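Local coordinates for protein DR hemagglutinin structural subunit (Escherichia coli, PDB 1UT1) that serves as the fimbrial adhesin subunit of uropathogenic strains, binding the Dr blood group antigen and mediating adherence to the upper urinary tract, at residues Y91-W102 with W117-D126. The protein carries 3 engineered substitutions. Numbering follows the deposited sequence.
Sequences YVNIRPTDNSAW and WGGIIGIYVD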
ATOM      1  N   TYR A  91      14.423  -0.582  19.077  1.00  9.90           N
ATOM      2  CA  TYR A  91      15.520   0.361  18.890  1.00  8.85           C
ATOM      3  C   TYR A  91      16.503  -0.177  17.882  1.00 10.72           C
ATOM      4  O   TYR A  91      16.909  -1.350  17.940  1.00  9.60           O
ATOM      5  CB  TYR A  91      16.225   0.607  20.204  1.00 10.19           C
ATOM      6  CG  TYR A  91      15.345   1.384  21.156  1.00 12.60           C
ATOM      7  CD1 TYR A  91      14.609   0.736  22.134  1.00 15.21           C
ATOM      8  CD2 TYR A  91      15.245   2.763  21.051  1.00 13.69           C
ATOM      9  CE1 TYR A  91      13.799   1.454  23.021  1.00 16.22           C
ATOM     10  CE2 TYR A  91      14.413   3.481  21.903  1.00 16.39           C
ATOM     11  CZ  TYR A  91      13.684   2.812  22.872  1.00 23.00           C
ATOM     12  OH  TYR A  91      12.925   3.548  23.779  1.00 22.48           O
ATOM     13  N   VAL A  92      16.990   0.721  17.039  1.00  8.59           N
ATOM     14  CA  VAL A  92      17.952   0.327  16.024  1.00  8.12           C
ATOM     15  C   VAL A  92      19.126   1.295  15.918  1.00 10.77           C
ATOM     16  O   VAL A  92      18.992   2.496  16.208  1.00 10.21           O
ATOM     17  CB  VAL A  92      17.278   0.218  14.607  1.00 10.35           C
ATOM     18  CG1 VAL A  92      16.246  -0.932  14.579  1.00 10.94           C
ATOM     19  CG2 VAL A  92      16.610   1.574  14.163  1.00 11.31           C
ATOM     20  N   ASN A  93      20.213   0.790  15.322  1.00  8.07           N
ATOM     21  CA  ASN A  93      21.316   1.625  14.852  1.00  9.87           C
ATOM     22  C   ASN A  93      21.205   1.720  13.348  1.00 12.29           C
ATOM     23  O   ASN A  93      20.720   0.801  12.695  1.00 10.69           O
ATOM     24  CB  ASN A  93      22.652   0.996  15.187  1.00 13.72           C
ATOM     25  CG  ASN A  93      23.014   1.168  16.633  1.00 26.39           C
ATOM     26  OD1 ASN A  93      22.879   2.264  17.201  1.00 24.25           O
ATOM     27  ND2 ASN A  93      23.404   0.076  17.264  1.00 18.51           N
ATOM     28  N   ILE A  94      21.603   2.864  12.821  1.00  9.83           N
ATOM     29  CA  ILE A  94      21.571   3.133  11.383  1.00 11.32           C
ATOM     30  C   ILE A  94      22.999   3.434  10.994  1.00 13.02           C
ATOM     31  O   ILE A  94      23.646   4.289  11.608  1.00 11.34           O
ATOM     32  CB  ILE A  94      20.706   4.391  11.110  1.00 15.50           C
ATOM     33  CG1 ILE A  94      19.257   4.123  11.588  1.00 17.13           C
ATOM     34  CG2 ILE A  94      20.754   4.780   9.652  1.00 16.10           C
ATOM     35  CD1 ILE A  94      18.310   5.356  11.442  1.00 20.58           C
ATOM     36  N   ARG A  95      23.532   2.680  10.032  1.00 10.60           N
ATOM     37  CA  ARG A  95      24.958   2.760   9.722  1.00 10.47           C
ATOM     38  C   ARG A  95      25.223   2.556   8.218  1.00 11.32           C
ATOM     39  O   ARG A  95      24.872   1.527   7.677  1.00 10.81           O
ATOM     40  CB  ARG A  95      25.709   1.674  10.521  1.00 13.89           C
ATOM     41  CG  ARG A  95      27.225   1.709  10.333  1.00 28.11           C
ATOM     42  CD  ARG A  95      27.915   0.810  11.327  1.00 35.52           C
ATOM     43  NE  ARG A  95      27.885  -0.589  10.899  1.00 37.37           N
ATOM     44  CZ  ARG A  95      27.139  -1.546  11.457  1.00 50.01           C
ATOM     45  NH1 ARG A  95      26.321  -1.265  12.472  1.00 31.69           N
ATOM     46  NH2 ARG A  95      27.191  -2.785  10.986  1.00 27.17           N
ATOM     47  N   PRO A  96      25.906   3.498   7.576  1.00 11.19           N
ATOM     48  CA  PRO A  96      26.291   3.319   6.152  1.00  9.43           C
ATOM     49  C   PRO A  96      27.276   2.190   6.079  1.00 13.44           C
ATOM     50  O   PRO A  96      28.000   1.941   7.045  1.00 13.15           O
ATOM     51  CB  PRO A  96      27.016   4.628   5.804  1.00 11.64           C
ATOM     52  CG  PRO A  96      27.586   5.101   7.120  1.00 16.78           C
ATOM     53  CD  PRO A  96      26.520   4.707   8.168  1.00 13.23           C
ATOM     54  N   THR A  97      27.335   1.507   4.938  1.00 10.31           N
ATOM     55  CA  THR A  97      28.225   0.349   4.826  1.00 11.42           C
ATOM     56  C   THR A  97      29.643   0.738   4.395  1.00 16.41           C
ATOM     57  O   THR A  97      30.530  -0.110   4.345  1.00 15.84           O
ATOM     58  CB  THR A  97      27.681  -0.705   3.834  1.00  8.93           C
ATOM     59  OG1 THR A  97      27.717  -0.182   2.505  1.00 11.36           O
ATOM     60  CG2 THR A  97      26.266  -1.150   4.192  1.00  7.84           C
ATOM     61  N   ASP A  98      29.852   1.997   4.031  1.00 13.05           N
ATOM     62  CA  ASP A  98      31.200   2.430   3.658  1.00 12.71           C
ATOM     63  C   ASP A  98      31.815   3.111   4.892  1.00 18.18           C
ATOM     64  O   ASP A  98      31.293   2.994   6.002  1.00 19.82           O
ATOM     65  CB  ASP A  98      31.167   3.358   2.425  1.00 13.33           C
ATOM     66  CG  ASP A  98      30.355   4.646   2.666  1.00 14.38           C
ATOM     67  OD1 ASP A  98      30.275   5.484   1.734  1.00 15.65           O
ATOM     68  OD2 ASP A  98      29.880   4.863   3.805  1.00 11.25           O
ATOM     69  N   ASN A  99      32.887   3.843   4.703  1.00 20.39           N
ATOM     70  CA  ASN A  99      33.578   4.476   5.843  1.00 24.97           C
ATOM     71  C   ASN A  99      33.034   5.838   6.234  1.00 29.43           C
ATOM     72  O   ASN A  99      33.714   6.577   6.944  1.00 30.50           O
ATOM     73  CB  ASN A  99      35.048   4.720   5.480  1.00 32.82           C
ATOM     74  CG  ASN A  99      35.935   3.584   5.839  1.00 76.23           C
ATOM     75  OD1 ASN A  99      36.620   3.641   6.853  1.00 82.92           O
ATOM     76  ND2 ASN A  99      36.142   2.687   4.886  1.00 67.56           N
ATOM     77  N   SER A 100      31.905   6.238   5.660  1.00 20.56           N
ATOM     78  CA  SER A 100      31.486   7.615   5.779  1.00 15.86           C
ATOM     79  C   SER A 100      30.932   8.013   7.129  1.00 16.97           C
ATOM     80  O   SER A 100      30.393   7.191   7.858  1.00 14.43           O
ATOM     81  CB  SER A 100      30.574   8.025   4.630  1.00 15.80           C
ATOM     82  OG  SER A 100      29.370   7.292   4.668  1.00 15.22           O
ATOM     83  N   ALA A 101      31.148   9.278   7.490  1.00 15.16           N
ATOM     84  CA  ALA A 101      30.731   9.787   8.798  1.00 15.50           C
ATOM     85  C   ALA A 101      29.431  10.577   8.689  1.00 15.15           C
ATOM     86  O   ALA A 101      29.299  11.465   7.848  1.00 13.46           O
ATOM     87  CB  ALA A 101      31.818  10.660   9.383  1.00 16.71           C
ATOM     88  N   TRP A 102      28.518  10.280   9.604  1.00 11.98           N
ATOM     89  CA  TRP A 102      27.201  10.899   9.660  1.00 11.15           C
ATOM     90  C   TRP A 102      26.906  11.327  11.092  1.00 14.64           C
ATOM     91  O   TRP A 102      27.525  10.822  12.062  1.00 15.29           O
ATOM     92  CB  TRP A 102      26.110   9.892   9.220  1.00 10.08           C
ATOM     93  CG  TRP A 102      26.238   9.416   7.806  1.00 10.84           C
ATOM     94  CD1 TRP A 102      27.284   8.769   7.257  1.00 13.20           C
ATOM     95  CD2 TRP A 102      25.264   9.597   6.760  1.00  9.87           C
ATOM     96  NE1 TRP A 102      27.052   8.543   5.909  1.00 12.55           N
ATOM     97  CE2 TRP A 102      25.817   9.048   5.581  1.00 13.70           C
ATOM     98  CE3 TRP A 102      24.012  10.230   6.699  1.00 11.28           C
ATOM     99  CZ2 TRP A 102      25.119   9.013   4.363  1.00 12.87           C
ATOM    100  CZ3 TRP A 102      23.318  10.224   5.490  1.00 12.39           C
ATOM    101  CH2 TRP A 102      23.882   9.615   4.326  1.00 13.09           C
ATOM    102  N   TRP A 117      26.168  11.683  -2.359  1.00 14.92           N
ATOM    103  CA  TRP A 117      26.487  10.346  -1.886  1.00 13.57           C
ATOM    104  C   TRP A 117      25.503   9.300  -2.414  1.00 16.45           C
ATOM    105  O   TRP A 117      24.279   9.538  -2.466  1.00 16.16           O
ATOM    106  CB  TRP A 117      26.432  10.335  -0.355  1.00 11.94           C
ATOM    107  CG  TRP A 117      26.882   9.070   0.245  1.00 13.55           C
ATOM    108  CD1 TRP A 117      28.184   8.643   0.383  1.00 16.12           C
ATOM    109  CD2 TRP A 117      26.057   8.061   0.867  1.00 13.10           C
ATOM    110  NE1 TRP A 117      28.212   7.450   1.070  1.00 14.71           N
ATOM    111  CE2 TRP A 117      26.928   7.063   1.366  1.00 15.26           C
ATOM    112  CE3 TRP A 117      24.665   7.905   1.045  1.00 13.15           C
ATOM    113  CZ2 TRP A 117      26.464   5.929   2.051  1.00 13.66           C
ATOM    114  CZ3 TRP A 117      24.203   6.764   1.724  1.00 14.22           C
ATOM    115  CH2 TRP A 117      25.107   5.783   2.203  1.00 14.39           C
ATOM    116  N   GLY A 118      26.034   8.105  -2.660  1.00 13.11           N
ATOM    117  CA  GLY A 118      25.228   6.939  -2.958  1.00 13.43           C
ATOM    118  C   GLY A 118      25.829   5.833  -2.096  1.00 14.44           C
ATOM    119  O   GLY A 118      27.054   5.786  -1.879  1.00 13.73           O
ATOM    120  N   GLY A 119      24.982   4.953  -1.604  1.00 10.50           N
ATOM    121  CA  GLY A 119      25.458   3.886  -0.744  1.00 10.33           C
ATOM    122  C   GLY A 119      24.315   3.061  -0.150  1.00 12.47           C
ATOM    123  O   GLY A 119      23.174   3.097  -0.604  1.00 12.63           O
ATOM    124  N   ILE A 120      24.668   2.284   0.843  1.00  9.67           N
ATOM    125  CA  ILE A 120      23.736   1.373   1.481  1.00  8.25           C
ATOM    126  C   ILE A 120      23.756   1.723   2.951  1.00 11.30           C
ATOM    127  O   ILE A 120      24.824   1.859   3.544  1.00  9.01           O
ATOM    128  CB  ILE A 120      24.246  -0.078   1.335  1.00 11.20           C
ATOM    129  CG1 ILE A 120      24.360  -0.469  -0.148  1.00 11.55           C
ATOM    130  CG2 ILE A 120      23.324  -1.052   2.092  1.00 11.86           C
ATOM    131  CD1 ILE A 120      25.190  -1.729  -0.394  1.00 16.51           C
ATOM    132  N   ILE A 121      22.579   1.931   3.519  1.00  9.28           N
ATOM    133  CA  ILE A 121      22.443   2.182   4.949  1.00 10.18           C
ATOM    134  C   ILE A 121      21.871   0.881   5.547  1.00 13.32           C
ATOM    135  O   ILE A 121      20.862   0.375   5.079  1.00 15.40           O
ATOM    136  CB  ILE A 121      21.396   3.295   5.203  1.00 12.62           C
ATOM    137  CG1 ILE A 121      21.869   4.654   4.647  1.00 15.00           C
ATOM    138  CG2 ILE A 121      21.053   3.381   6.702  1.00 13.09           C
ATOM    139  CD1 ILE A 121      22.989   5.240   5.371  1.00 15.50           C
ATOM    140  N   GLY A 122      22.539   0.330   6.545  1.00  8.96           N
ATOM    141  CA  GLY A 122      22.046  -0.859   7.229  1.00  8.88           C
ATOM    142  C   GLY A 122      21.263  -0.422   8.476  1.00 13.04           C
ATOM    143  O   GLY A 122      21.660   0.513   9.176  1.00 10.93           O
ATOM    144  N   ILE A 123      20.180  -1.122   8.756  1.00  8.33           N
ATOM    145  CA  ILE A 123      19.386  -0.872   9.962  1.00  7.28           C
ATOM    146  C   ILE A 123      19.580  -2.143  10.820  1.00 10.95           C
ATOM    147  O   ILE A 123      19.327  -3.260  10.325  1.00 12.08           O
ATOM    148  CB  ILE A 123      17.896  -0.779   9.616  1.00 10.09           C
ATOM    149  CG1 ILE A 123      17.632   0.311   8.548  1.00 11.76           C
ATOM    150  CG2 ILE A 123      17.074  -0.503  10.897  1.00 12.06           C
ATOM    151  CD1 ILE A 123      18.154   1.716   8.928  1.00 15.13           C
ATOM    152  N   TYR A 124      20.025  -1.982  12.078  1.00  8.39           N
ATOM    153  CA  TYR A 124      20.334  -3.145  12.929  1.00  9.02           C
ATOM    154  C   TYR A 124      19.694  -2.995  14.286  1.00 12.03           C
ATOM    155  O   TYR A 124      19.615  -1.896  14.833  1.00 11.47           O
ATOM    156  CB  TYR A 124      21.866  -3.232  13.143  1.00 10.51           C
ATOM    157  CG  TYR A 124      22.657  -3.216  11.859  1.00  9.53           C
ATOM    158  CD1 TYR A 124      22.923  -4.410  11.172  1.00  9.92           C
ATOM    159  CD2 TYR A 124      23.002  -2.012  11.253  1.00 10.36           C
ATOM    160  CE1 TYR A 124      23.650  -4.399   9.978  1.00  9.68           C
ATOM    161  CE2 TYR A 124      23.741  -1.985  10.041  1.00 10.71           C
ATOM    162  CZ  TYR A 124      24.050  -3.198   9.418  1.00 10.01           C
ATOM    163  OH  TYR A 124      24.711  -3.187   8.191  1.00 10.46           O
ATOM    164  N   VAL A 125      19.359  -4.117  14.898  1.00  8.92           N
ATOM    165  CA  VAL A 125      18.815  -4.080  16.264  1.00  8.01           C
ATOM    166  C   VAL A 125      19.888  -3.504  17.206  1.00 11.78           C
ATOM    167  O   VAL A 125      21.040  -3.903  17.163  1.00 13.65           O
ATOM    168  CB  VAL A 125      18.393  -5.513  16.708  1.00 10.21           C
ATOM    169  CG1 VAL A 125      18.018  -5.543  18.202  1.00 10.29           C
ATOM    170  CG2 VAL A 125      17.206  -5.999  15.845  1.00  9.96           C
ATOM    171  N   ASP A 126      19.514  -2.525  18.023  1.00  9.91           N
ATOM    172  CA  ASP A 126      20.473  -1.911  18.962  1.00 10.33           C
ATOM    173  C   ASP A 126      20.212  -2.449  20.386  1.00 15.21           C
ATOM    174  O   ASP A 126      19.315  -1.972  21.064  1.00 15.20           O
ATOM    175  CB  ASP A 126      20.310  -0.379  18.971  1.00 12.18           C
ATOM    176  CG  ASP A 126      21.315   0.315  19.914  1.00 17.62           C
ATOM    177  OD1 ASP A 126      22.301  -0.340  20.361  1.00 18.01           O
ATOM    178  OD2 ASP A 126      21.051   1.465  20.301  1.00 23.78           O
TER
HETATM  179  O   HOH W   1      23.423  -2.531  16.398  1.00 17.55           O
HETATM  180  O   HOH W   2      26.089  -1.064   7.745  1.00 10.94           O
HETATM  181  O   HOH W   3      27.467   2.381   1.492  1.00 11.97           O
HETATM  182  O   HOH W   4      29.114   4.438  -0.621  1.00 25.86           O
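I94 and I123 form a non-hydrogen-bonded pair where strands 91-96 and 118-125 run antiparallel within the immunoglobulin-like beta-sandwich of this Dr-family adhesin. On the same face, I94 CG2 also meets I121 CG2 at 3.3 Å, a methyl-methyl contact shorter than such carbons normally allow, while V92 packs on I123 CG2; F79 and F109 extend this apolar face. Paired backbone bonds link N93 with Y124 and R95 with G122, and T97 N to I120 O adds one more.

The other face is polar and watery. There R95 spreads its guanidinium over one face of the Y124 ring, displaced from the centre and tilted by only 14°, an offset stack that is also a cation-pi contact. The R95 chain starts anti to its amide nitrogen (chi1 -177°) but bends at chi3 (81°), which folds NH2 back over the ring, 3.5 Å from Y124 CZ. Water joins Y124 OH to R95 O, and another joins N93 ND2 to V125 O.

Beyond P96, where strand 91-96 gives way to a loop, the contact becomes aromatic: W102 turns its edge to one face of W117, W102 CZ2 standing 3.5 Å from W117 CE3. An Asx turn positions D98, whose OD2 takes both the hydroxyl and amide of S100, and S100 OG in turn accepts from W102 NE1. D98 OD1, lying almost in the plane of the W117 indole, accepts from W117 NE1 at 2.9 Å on its syn side.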